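Local coordinates for chitin oligosaccharide binding protein NagB2 (Paenibacillus sp. FPU-7, PDB 7EHU) that binds chitin oligosaccharides such as di-N-acetylchitobiose and tri-N-acetylchitotriose, probably as the extracellular solute-binding component of a sugar import system, at residues D28-T33 against P62-K67; A108-P113 against S321-D326; I188-G193 against G246-N251; K237-L242 against E406-Q411. One frame throughout, in Å; residues are numbered along the deposited sequence.

Interaction 1: D28-T33 against P62-K67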
loop_
_atom_site.group_PDB
_atom_site.type_symbol
_atom_site.label_atom_id
_atom_site.label_comp_id
_atom_site.label_asym_id
_atom_site.label_seq_id
_atom_site.Cartn_x
_atom_site.Cartn_y
_atom_site.Cartn_z
ATOM N N ASP A 28 11.777 1.671 -35.590
ATOM C CA ASP A 28 11.560 3.113 -35.704
ATOM C C ASP A 28 11.930 3.837 -34.409
ATOM O O ASP A 28 11.870 3.260 -33.319
ATOM C CB ASP A 28 10.082 3.429 -36.012
ATOM C CG ASP A 28 9.622 2.918 -37.370
ATOM O OD1 ASP A 28 10.346 2.124 -38.007
ATOM O OD2 ASP A 28 8.511 3.319 -37.795
ATOM N N SER A 29 12.341 5.094 -34.527
ATOM C CA SER A 29 12.560 5.909 -33.341
ATOM C C SER A 29 11.243 6.051 -32.588
ATOM O O SER A 29 10.214 6.400 -33.175
ATOM C CB SER A 29 13.086 7.283 -33.764
ATOM O OG SER A 29 13.419 8.065 -32.635
ATOM N N VAL A 30 11.262 5.756 -31.291
ATOM C CA VAL A 30 10.064 5.870 -30.463
ATOM C C VAL A 30 10.476 6.322 -29.069
ATOM O O VAL A 30 11.475 5.853 -28.521
ATOM C CB VAL A 30 9.287 4.532 -30.449
ATOM C CG1 VAL A 30 10.099 3.418 -29.827
ATOM C CG2 VAL A 30 7.973 4.681 -29.757
ATOM N N SER A 31 9.711 7.248 -28.499
ATOM C CA SER A 31 9.946 7.740 -27.150
ATOM C C SER A 31 8.767 7.347 -26.278
ATOM O O SER A 31 7.610 7.592 -26.646
ATOM C CB SER A 31 10.105 9.266 -27.137
ATOM O OG SER A 31 10.295 9.744 -25.813
ATOM N N LEU A 32 9.056 6.740 -25.130
ATOM C CA LEU A 32 8.024 6.307 -24.194
ATOM C C LEU A 32 8.301 6.954 -22.847
ATOM O O LEU A 32 9.441 6.954 -22.377
ATOM C CB LEU A 32 8.034 4.779 -24.036
ATOM C CG LEU A 32 7.678 3.998 -25.312
ATOM C CD1 LEU A 32 8.931 3.683 -26.103
ATOM C CD2 LEU A 32 6.935 2.726 -24.967
ATOM N N THR A 33 7.270 7.499 -22.225
ATOM C CA THR A 33 7.371 7.970 -20.856
ATOM C C THR A 33 7.005 6.840 -19.910
ATOM O O THR A 33 5.991 6.154 -20.094
ATOM C CB THR A 33 6.474 9.178 -20.636
ATOM O OG1 THR A 33 6.907 10.216 -21.527
ATOM C CG2 THR A 33 6.531 9.657 -19.172
ATOM N N PRO A 62 16.355 -1.377 -30.500
ATOM C CA PRO A 62 16.970 -0.182 -31.076
ATOM C C PRO A 62 15.883 0.775 -31.535
ATOM O O PRO A 62 14.841 0.366 -32.060
ATOM C CB PRO A 62 17.783 -0.721 -32.254
ATOM C CG PRO A 62 17.932 -2.175 -32.036
ATOM C CD PRO A 62 16.936 -2.628 -31.015
ATOM N N GLY A 63 16.120 2.050 -31.307
ATOM C CA GLY A 63 15.171 3.076 -31.633
ATOM C C GLY A 63 14.318 3.525 -30.466
ATOM O O GLY A 63 13.773 4.631 -30.512
ATOM N N ALA A 64 14.208 2.718 -29.413
ATOM C CA ALA A 64 13.318 3.016 -28.303
ATOM C C ALA A 64 14.079 3.705 -27.175
ATOM O O ALA A 64 15.124 3.216 -26.728
ATOM C CB ALA A 64 12.692 1.718 -27.791
ATOM N N THR A 65 13.551 4.845 -26.726
ATOM C CA THR A 65 14.092 5.604 -25.601
ATOM C C THR A 65 12.984 5.761 -24.571
ATOM O O THR A 65 11.863 6.145 -24.919
ATOM C CB THR A 65 14.558 6.992 -26.063
ATOM O OG1 THR A 65 15.718 6.849 -26.890
ATOM C CG2 THR A 65 14.922 7.897 -24.878
ATOM N N PHE A 66 13.285 5.436 -23.320
ATOM C CA PHE A 66 12.339 5.598 -22.229
ATOM C C PHE A 66 12.690 6.869 -21.464
ATOM O O PHE A 66 13.856 7.093 -21.111
ATOM C CB PHE A 66 12.357 4.395 -21.282
ATOM C CG PHE A 66 11.865 3.110 -21.912
ATOM C CD1 PHE A 66 12.708 2.352 -22.692
ATOM C CD2 PHE A 66 10.563 2.672 -21.747
ATOM C CE1 PHE A 66 12.279 1.175 -23.286
ATOM C CE2 PHE A 66 10.119 1.489 -22.337
ATOM C CZ PHE A 66 10.984 0.744 -23.118
ATOM N N LYS A 67 11.698 7.711 -21.241
ATOM C CA LYS A 67 11.880 8.925 -20.465
ATOM C C LYS A 67 11.220 8.659 -19.077
ATOM O O LYS A 67 10.004 8.559 -18.955
ATOM C CB LYS A 67 11.620 10.225 -21.228
ATOM C CG LYS A 67 12.059 11.271 -20.226
ATOM C CD LYS A 67 10.867 11.591 -19.397
ATOM C CE LYS A 67 11.038 12.693 -18.432
ATOM N NZ LYS A 67 10.022 13.164 -17.488
HETATM O O HOH W 1 12.041 1.074 -31.787
#
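Val30 is gripped through both polar atoms of its backbone by the neighbouring strand: its N donates to Gly63 O at 2.9 Å, and its O accepts from Thr65 N with an N-H...O angle of 164°. Two residues on, Leu32 repeats the pattern, its N reaching Thr65 O at 2.9 Å and its O taking the N of Lys67 at 2.6 Å. The four bonds thus satisfy the backbone N and O of both Val30 and Leu32. The ladder is that of two parallel strands, 30-36 and 64-70, the two strands of a beta-alpha-beta unit, linked by crossover helix 44-60. Thr33 and Phe66 turn their N-H groups outward, to Gln92 OE1 and Glu58 OE2. Ahead of the strands a water takes over, donating to Asp28 O at 2.7 Å and to Pro62 O at 2.9 Å, two acceptors that could not bond each other directly. On the face carrying Val30, Leu32, Ala64 and Phe66 the contact is apolar. Val30 CG1, held between its own N and carbonyl carbon (chi1 63°), lies 3.7 Å from Ala64 CB, and Leu32 CB sits obliquely to the Phe66 ring, 4.0 Å from CD2. Helix 326-339 packs against Val30, Leu32 and Ala64. The other face carries Ser31, Thr33, Thr65 and Lys67, whose ammonium pairs with Asp69.

Interaction 2: A108-P113 against S321-D326; sequences AGHLLP and SSHLND
His110 meets the imidazole of His323 rim to rim, neither ring lying over the other: ND1 of His110 and NE2 of His323 are hydrogen-bonded at 3.1 Å, with the planes turned 64° apart. Ala108 O lies over one face of the His110 ring. Beside this pair the Ser322 side chain reaches across, its OG donating to Gly109 O at 2.7 Å, tilted 16° from the carbonyl plane. That reach depends on a chi1 of 59°, which sets OG between the backbone N and carbonyl carbon of Ser322 and also over the centre of one face of the His323 ring. The backbone of Ser322 adds a second bond, N to His110 O at 3.0 Å. Without the hydroxyl, as with an alanine here, Gly109 O is likely to lose this donor and the His323 face the oxygen packed on it. Further along, Leu112 lays CB 3.5 Å from Ser321 O, and its CD2 meets Leu324 CD1 at 4.0 Å, the two side chains crossing at about a right angle. The contact joins two turns: Gly109 ends helix 100-107 in a Schellman motif, and Ser321, following strand 309-320, forms an ST turn by taking His323 N on its OG. Leu111 faces the interior, against helices 73-86 and 100-107 and strand 93-97. Since either histidine could donate in the ring-to-ring bond, exactly one of the two facing nitrogens must carry the proton and the other accept it; with both protonated the bond would probably be lost.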
loop_
_atom_site.group_PDB
_atom_site.type_symbol
_atom_site.label_atom_id
_atom_site.label_comp_id
_atom_site.label_asym_id
_atom_site.label_seq_id
_atom_site.Cartn_x
_atom_site.Cartn_y
_atom_site.Cartn_z
ATOM N N ALA A 108 -12.924 3.618 -19.231
ATOM C CA ALA A 108 -12.728 4.776 -20.082
ATOM C C ALA A 108 -11.936 4.435 -21.329
ATOM O O ALA A 108 -11.791 5.291 -22.208
ATOM C CB ALA A 108 -12.020 5.879 -19.293
ATOM N N GLY A 109 -11.429 3.208 -21.428
ATOM C CA GLY A 109 -10.721 2.769 -22.611
ATOM C C GLY A 109 -9.261 3.153 -22.677
ATOM O O GLY A 109 -8.683 3.102 -23.767
ATOM N N HIS A 110 -8.628 3.493 -21.547
ATOM C CA HIS A 110 -7.277 4.022 -21.563
ATOM C C HIS A 110 -6.202 3.019 -21.199
ATOM O O HIS A 110 -5.025 3.375 -21.248
ATOM C CB HIS A 110 -7.161 5.216 -20.639
ATOM C CG HIS A 110 -8.061 6.329 -21.036
ATOM N ND1 HIS A 110 -8.237 6.697 -22.353
ATOM C CD2 HIS A 110 -8.854 7.138 -20.301
ATOM C CE1 HIS A 110 -9.111 7.683 -22.411
ATOM N NE2 HIS A 110 -9.502 7.970 -21.180
ATOM N N LEU A 111 -6.570 1.787 -20.847
ATOM C CA LEU A 111 -5.620 0.757 -20.427
ATOM C C LEU A 111 -5.499 -0.344 -21.470
ATOM O O LEU A 111 -6.508 -0.861 -21.959
ATOM C CB LEU A 111 -6.030 0.130 -19.093
ATOM C CG LEU A 111 -6.093 1.076 -17.897
ATOM C CD1 LEU A 111 -6.384 0.301 -16.610
ATOM C CD2 LEU A 111 -4.796 1.879 -17.729
ATOM N N LEU A 112 -4.264 -0.718 -21.786
ATOM C CA LEU A 112 -4.004 -1.797 -22.738
ATOM C C LEU A 112 -4.405 -3.134 -22.133
ATOM O O LEU A 112 -3.889 -3.484 -21.068
ATOM C CB LEU A 112 -2.508 -1.799 -23.072
ATOM C CG LEU A 112 -2.056 -2.709 -24.216
ATOM C CD1 LEU A 112 -2.518 -2.150 -25.556
ATOM C CD2 LEU A 112 -0.546 -2.880 -24.198
ATOM N N PRO A 113 -5.280 -3.924 -22.771
ATOM C CA PRO A 113 -5.516 -5.286 -22.274
ATOM C C PRO A 113 -4.290 -6.148 -22.556
ATOM O O PRO A 113 -3.681 -6.078 -23.628
ATOM C CB PRO A 113 -6.756 -5.746 -23.051
ATOM C CG PRO A 113 -6.747 -4.944 -24.281
ATOM C CD PRO A 113 -6.101 -3.616 -23.949
ATOM N N SER A 321 -0.681 2.352 -21.510
ATOM C CA SER A 321 -1.687 3.052 -22.295
ATOM C C SER A 321 -2.229 2.143 -23.394
ATOM O O SER A 321 -1.487 1.382 -24.014
ATOM C CB SER A 321 -1.075 4.308 -22.905
ATOM O OG SER A 321 -2.045 4.918 -23.729
ATOM N N SER A 322 -3.535 2.246 -23.652
ATOM C CA SER A 322 -4.112 1.564 -24.803
ATOM C C SER A 322 -3.764 2.255 -26.119
ATOM O O SER A 322 -3.979 1.673 -27.190
ATOM C CB SER A 322 -5.624 1.540 -24.657
ATOM O OG SER A 322 -6.091 2.873 -24.584
ATOM N N HIS A 323 -3.209 3.459 -26.056
ATOM C CA HIS A 323 -2.985 4.305 -27.220
ATOM C C HIS A 323 -1.524 4.239 -27.654
ATOM O O HIS A 323 -0.762 5.195 -27.552
ATOM C CB HIS A 323 -3.408 5.721 -26.878
ATOM C CG HIS A 323 -4.696 5.774 -26.121
ATOM N ND1 HIS A 323 -5.892 5.317 -26.646
ATOM C CD2 HIS A 323 -4.974 6.216 -24.870
ATOM C CE1 HIS A 323 -6.849 5.493 -25.750
ATOM N NE2 HIS A 323 -6.325 6.054 -24.677
ATOM N N LEU A 324 -1.153 3.089 -28.185
ATOM C CA LEU A 324 0.217 2.782 -28.565
ATOM C C LEU A 324 0.244 2.394 -30.032
ATOM O O LEU A 324 -0.563 1.565 -30.465
ATOM C CB LEU A 324 0.759 1.594 -27.755
ATOM C CG LEU A 324 0.829 1.757 -26.241
ATOM C CD1 LEU A 324 1.140 0.411 -25.619
ATOM C CD2 LEU A 324 1.858 2.788 -25.818
ATOM N N ASN A 325 1.170 2.968 -30.786
ATOM C CA ASN A 325 1.409 2.503 -32.144
ATOM C C ASN A 325 2.233 1.208 -32.098
ATOM O O ASN A 325 2.617 0.713 -31.030
ATOM C CB ASN A 325 2.023 3.604 -33.010
ATOM C CG ASN A 325 3.366 4.072 -32.519
ATOM O OD1 ASN A 325 4.205 3.257 -32.103
ATOM N ND2 ASN A 325 3.619 5.379 -32.636
ATOM N N ASP A 326 2.503 0.629 -33.264
ATOM C CA ASP A 326 3.149 -0.677 -33.288
ATOM C C ASP A 326 4.548 -0.623 -32.681
ATOM O O ASP A 326 4.950 -1.538 -31.954
ATOM C CB ASP A 326 3.188 -1.226 -34.717
ATOM C CG ASP A 326 1.817 -1.670 -35.210
ATOM O OD1 ASP A 326 0.937 -1.969 -34.364
ATOM O OD2 ASP A 326 1.621 -1.741 -36.442
#

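Interaction 3: I188-G193 against G246-N251; sequences IALGGG and GYIDPN
Ile188 and Ile248 face each other in a single backbone bridge where the short strand 188-189, paired in parallel with strand 271-275 of the mixed sheet, meets the loop that follows helix 230-244. That loop leaves the helix through a Schellman motif at Gly246. The bridge is the tight part of the contact. Ile188 N donates to Tyr247 O at 2.8 Å, bent at the hydrogen (135°), while Ile188 O accepts from Asp249 N at 2.9 Å, a straighter bond; one residue thus satisfies both of its backbone polar atoms on a loop rather than on a strand. The Ile188 side chain leans over the carbonyl of Tyr247, CB standing 3.4 Å from Tyr247 O. Its CG1 is turned away from its own carbonyl carbon (chi1 -56°), which carries CD1 alongside Tyr247 CB and toward Ile248 CG1, 4.3 Å off. The Tyr247 ring itself leads away and packs on helix 170-182, whose Leu177 also touches Ile188. Beyond the bridge the two chains part. Leu190 keeps a wider apolar contact, CB to Ile248 CG2 at 4.3 Å, but its backbone N no longer reaches the loop directly. A water fills in there, accepting from Leu190 N and donating to Asp249 OD2. On the loop's outer side, Pro250 and Asn251 are exposed to solvent, and the other carboxylate oxygen closes an Asx turn: Asn251 N donates to Asp249 OD1 at 3.0 Å, meeting it 54° out of the carboxylate plane.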
loop_
_atom_site.group_PDB
_atom_site.type_symbol
_atom_site.label_atom_id
_atom_site.label_comp_id
_atom_site.label_asym_id
_atom_site.label_seq_id
_atom_site.Cartn_x
_atom_site.Cartn_y
_atom_site.Cartn_z
ATOM N N ILE A 188 2.885 4.880 19.176
ATOM C CA ILE A 188 2.626 4.611 17.760
ATOM C C ILE A 188 3.126 5.786 16.926
ATOM O O ILE A 188 2.618 6.907 17.056
ATOM C CB ILE A 188 1.129 4.387 17.477
ATOM C CG1 ILE A 188 0.542 3.268 18.336
ATOM C CG2 ILE A 188 0.911 4.093 15.996
ATOM C CD1 ILE A 188 -0.969 3.196 18.329
ATOM N N ALA A 189 4.122 5.529 16.079
ATOM C CA ALA A 189 4.544 6.503 15.080
ATOM C C ALA A 189 3.535 6.568 13.947
ATOM O O ALA A 189 2.966 5.554 13.543
ATOM C CB ALA A 189 5.896 6.091 14.509
ATOM N N LEU A 190 3.323 7.769 13.413
ATOM C CA LEU A 190 2.452 7.921 12.262
ATOM C C LEU A 190 2.707 9.331 11.709
ATOM O O LEU A 190 2.654 10.320 12.454
ATOM C CB LEU A 190 1.002 7.798 12.712
ATOM C CG LEU A 190 -0.005 7.355 11.638
ATOM C CD1 LEU A 190 -1.339 6.922 12.315
ATOM C CD2 LEU A 190 -0.166 8.154 10.419
ATOM N N GLY A 191 3.001 9.436 10.418
ATOM C CA GLY A 191 3.083 10.710 9.730
ATOM C C GLY A 191 1.899 10.858 8.802
ATOM O O GLY A 191 1.842 10.193 7.773
ATOM N N GLY A 192 0.929 11.691 9.178
ATOM C CA GLY A 192 -0.314 11.787 8.442
ATOM C C GLY A 192 -0.721 13.202 8.079
ATOM O O GLY A 192 -1.895 13.455 7.800
ATOM N N GLY A 193 0.234 14.132 8.049
ATOM C CA GLY A 193 -0.042 15.517 7.736
ATOM C C GLY A 193 -0.045 15.781 6.246
ATOM O O GLY A 193 0.074 14.877 5.422
ATOM N N GLY A 246 -2.996 9.814 23.671
ATOM C CA GLY A 246 -1.582 10.021 23.419
ATOM C C GLY A 246 -0.856 8.800 22.896
ATOM O O GLY A 246 0.379 8.751 22.923
ATOM N N TYR A 247 -1.585 7.809 22.396
ATOM C CA TYR A 247 -0.943 6.612 21.869
ATOM C C TYR A 247 -0.410 6.852 20.457
ATOM O O TYR A 247 0.700 6.433 20.137
ATOM C CB TYR A 247 -1.912 5.431 21.941
ATOM C CG TYR A 247 -2.402 5.042 23.337
ATOM C CD1 TYR A 247 -1.642 5.298 24.478
ATOM C CD2 TYR A 247 -3.610 4.373 23.502
ATOM C CE1 TYR A 247 -2.074 4.906 25.734
ATOM C CE2 TYR A 247 -4.056 3.986 24.754
ATOM C CZ TYR A 247 -3.280 4.265 25.866
ATOM O OH TYR A 247 -3.661 3.881 27.130
ATOM N N ILE A 248 -1.167 7.544 19.608
ATOM C CA ILE A 248 -0.648 8.039 18.337
ATOM C C ILE A 248 0.180 9.292 18.613
ATOM O O ILE A 248 -0.222 10.145 19.409
ATOM C CB ILE A 248 -1.801 8.317 17.354
ATOM C CG1 ILE A 248 -2.461 7.010 16.912
ATOM C CG2 ILE A 248 -1.309 9.091 16.135
ATOM C CD1 ILE A 248 -3.831 7.182 16.215
ATOM N N ASP A 249 1.366 9.387 17.993
ATOM C CA ASP A 249 2.275 10.531 18.114
ATOM C C ASP A 249 1.479 11.833 18.048
ATOM O O ASP A 249 0.775 12.069 17.065
ATOM C CB ASP A 249 3.275 10.488 16.956
ATOM C CG ASP A 249 4.370 11.531 17.064
ATOM O OD1 ASP A 249 4.232 12.505 17.824
ATOM O OD2 ASP A 249 5.394 11.356 16.363
ATOM N N PRO A 250 1.553 12.699 19.068
ATOM C CA PRO A 250 0.785 13.956 19.014
ATOM C C PRO A 250 1.129 14.824 17.838
ATOM O O PRO A 250 0.344 15.720 17.518
ATOM C CB PRO A 250 1.146 14.673 20.328
ATOM C CG PRO A 250 2.427 14.067 20.763
ATOM C CD PRO A 250 2.330 12.608 20.318
ATOM N N ASN A 251 2.278 14.639 17.192
ATOM C CA ASN A 251 2.582 15.461 16.033
ATOM C C ASN A 251 2.265 14.772 14.720
ATOM O O ASN A 251 2.797 15.174 13.680
ATOM C CB ASN A 251 4.022 15.941 16.049
ATOM C CG ASN A 251 4.216 17.227 15.254
ATOM O OD1 ASN A 251 3.284 18.010 15.043
ATOM N ND2 ASN A 251 5.449 17.456 14.829
HETATM O O HOH W 2 5.124 9.924 14.076
#

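Interaction 4: K237-L242 against E406-Q411; sequences KRLKDL and ELLGGQ
Lys240 and Leu239 of helix 230-244 meet Leu407 and Leu408 in the last turn of helix 394-408, which closes with a Schellman motif at Gly410. The apolar part is a small leucine cluster: Leu239 CD2 touches Leu407 CD2 at 4.1 Å, the two side chains crossing at a slant, and Leu239 CG lies 4.3 Å from Leu408 CD2. Leu239 also packs on helix 197-212, and Leu407 on helix 414-430. The aliphatic stem of Lys240 extends this layer, its CD resting 3.9 Å from Leu407 CD1. A bend at chi2 (54°) in an otherwise extended chain brings the ammonium group round to the helix end. The polar part centres on Leu407 O, which accepts from Lys240 NZ at 2.9 Å, with a C=O...NZ angle of 166°. Electrostatically, Lys240 NZ would probably be drawn to the C-terminal end of the helix dipole; it also has a long, weak ion pair with Asp244. A methionine in place of Lys240 would probably keep some of the packing on Leu407 but leave the helix end without its charged donor. Leu407 O has a second donor from within the turn, Gly410 N at 3.1 Å.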
loop_
_atom_site.group_PDB
_atom_site.type_symbol
_atom_site.label_atom_id
_atom_site.label_comp_id
_atom_site.label_asym_id
_atom_site.label_seq_id
_atom_site.Cartn_x
_atom_site.Cartn_y
_atom_site.Cartn_z
ATOM N N LYS A 237 -14.307 5.491 16.306
ATOM C CA LYS A 237 -14.229 5.815 17.725
ATOM C C LYS A 237 -12.923 5.326 18.335
ATOM O O LYS A 237 -12.291 6.042 19.117
ATOM C CB LYS A 237 -15.438 5.267 18.489
ATOM C CG LYS A 237 -16.725 6.016 18.136
ATOM C CD LYS A 237 -17.947 5.618 18.955
ATOM C CE LYS A 237 -17.537 5.513 20.408
ATOM N NZ LYS A 237 -18.519 5.277 21.465
ATOM N N ARG A 238 -12.508 4.109 18.011
ATOM C CA ARG A 238 -11.244 3.610 18.538
ATOM C C ARG A 238 -10.049 4.395 17.992
ATOM O O ARG A 238 -9.087 4.648 18.726
ATOM C CB ARG A 238 -11.114 2.115 18.248
ATOM C CG ARG A 238 -12.077 1.230 19.048
ATOM C CD ARG A 238 -12.116 -0.171 18.494
ATOM N NE ARG A 238 -13.245 -0.953 18.987
ATOM C CZ ARG A 238 -13.205 -1.876 19.929
ATOM N NH1 ARG A 238 -12.068 -2.217 20.520
ATOM N NH2 ARG A 238 -14.325 -2.507 20.231
ATOM N N LEU A 239 -10.069 4.748 16.703
ATOM C CA LEU A 239 -8.984 5.550 16.142
ATOM C C LEU A 239 -8.850 6.859 16.902
ATOM O O LEU A 239 -7.751 7.261 17.294
ATOM C CB LEU A 239 -9.259 5.843 14.669
ATOM C CG LEU A 239 -8.215 6.666 13.911
ATOM C CD1 LEU A 239 -6.861 5.971 13.825
ATOM C CD2 LEU A 239 -8.735 6.990 12.524
ATOM N N LYS A 240 -9.976 7.540 17.117
ATOM C CA LYS A 240 -9.966 8.774 17.886
ATOM C C LYS A 240 -9.450 8.540 19.301
ATOM O O LYS A 240 -8.649 9.333 19.809
ATOM C CB LYS A 240 -11.380 9.364 17.881
ATOM C CG LYS A 240 -11.557 10.688 18.594
ATOM C CD LYS A 240 -10.600 11.754 18.094
ATOM C CE LYS A 240 -10.845 13.092 18.778
ATOM N NZ LYS A 240 -9.899 14.117 18.274
ATOM N N ASP A 241 -9.850 7.432 19.936
ATOM C CA ASP A 241 -9.397 7.174 21.300
ATOM C C ASP A 241 -7.885 6.960 21.358
ATOM O O ASP A 241 -7.239 7.379 22.320
ATOM C CB ASP A 241 -10.144 5.985 21.922
ATOM C CG ASP A 241 -10.027 5.954 23.449
ATOM O OD1 ASP A 241 -10.521 6.906 24.109
ATOM O OD2 ASP A 241 -9.440 4.991 23.993
ATOM N N LEU A 242 -7.294 6.352 20.329
ATOM C CA LEU A 242 -5.845 6.190 20.320
ATOM C C LEU A 242 -5.140 7.541 20.325
ATOM O O LEU A 242 -4.074 7.691 20.930
ATOM C CB LEU A 242 -5.418 5.424 19.072
ATOM C CG LEU A 242 -5.789 3.946 18.978
ATOM C CD1 LEU A 242 -5.397 3.409 17.618
ATOM C CD2 LEU A 242 -5.136 3.127 20.080
ATOM N N GLU A 406 -9.038 15.574 9.928
ATOM C CA GLU A 406 -9.923 16.405 10.740
ATOM C C GLU A 406 -10.295 15.712 12.040
ATOM O O GLU A 406 -10.362 16.361 13.087
ATOM C CB GLU A 406 -11.174 16.738 9.926
ATOM C CG GLU A 406 -10.881 17.662 8.770
ATOM C CD GLU A 406 -12.021 17.785 7.775
ATOM O OE1 GLU A 406 -11.798 18.382 6.709
ATOM O OE2 GLU A 406 -13.118 17.259 8.033
ATOM N N LEU A 407 -10.553 14.402 11.994
ATOM C CA LEU A 407 -10.832 13.650 13.214
ATOM C C LEU A 407 -9.671 13.755 14.196
ATOM O O LEU A 407 -9.870 14.034 15.386
ATOM C CB LEU A 407 -11.093 12.187 12.851
ATOM C CG LEU A 407 -11.400 11.224 14.004
ATOM C CD1 LEU A 407 -12.660 11.611 14.732
ATOM C CD2 LEU A 407 -11.514 9.787 13.514
ATOM N N LEU A 408 -8.445 13.497 13.721
ATOM C CA LEU A 408 -7.300 13.514 14.625
ATOM C C LEU A 408 -7.019 14.915 15.149
ATOM O O LEU A 408 -6.500 15.065 16.259
ATOM C CB LEU A 408 -6.048 12.931 13.958
ATOM C CG LEU A 408 -6.053 11.446 13.575
ATOM C CD1 LEU A 408 -4.628 10.932 13.314
ATOM C CD2 LEU A 408 -6.746 10.626 14.631
ATOM N N GLY A 409 -7.383 15.944 14.384
ATOM C CA GLY A 409 -7.278 17.333 14.799
ATOM C C GLY A 409 -8.438 17.876 15.608
ATOM O O GLY A 409 -8.408 19.049 16.003
ATOM N N GLY A 410 -9.466 17.067 15.870
ATOM C CA GLY A 410 -10.578 17.477 16.712
ATOM C C GLY A 410 -11.636 18.306 16.027
ATOM O O GLY A 410 -12.522 18.841 16.705
ATOM N N GLN A 411 -11.582 18.428 14.707
ATOM C CA GLN A 411 -12.536 19.235 13.959
ATOM C C GLN A 411 -13.744 18.431 13.523
ATOM O O GLN A 411 -14.740 19.011 13.077
ATOM C CB GLN A 411 -11.831 19.778 12.721
ATOM C CG GLN A 411 -10.557 20.535 13.067
ATOM C CD GLN A 411 -10.017 21.316 11.898
ATOM O OE1 GLN A 411 -9.765 22.508 11.997
ATOM N NE2 GLN A 411 -9.820 20.635 10.778
#

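How the interactions relate
The four contacts lie in two groups on opposite sides of the chain's centre. Interactions 1 and 2 have centres about 17 Å apart and do not touch, but helix 326-339, which begins in the 321-326 segment, packs on the strands of interaction 1. Interactions 3 and 4, about 11 Å apart between centres, are continuous: helix 230-244 carries 237-242 and runs into the 246-251 loop, where Leu242 O probably accepts from the N of Tyr247 and of Ile248. Interactions 1 and 3 reach the same mixed sheet, though their centres are about 45 Å apart. Interaction 1 closes first along the chain; interaction 3 is nested within interaction 2, and interaction 4 crosses both. Such interleaving agrees with a two-lobed solute-binding protein.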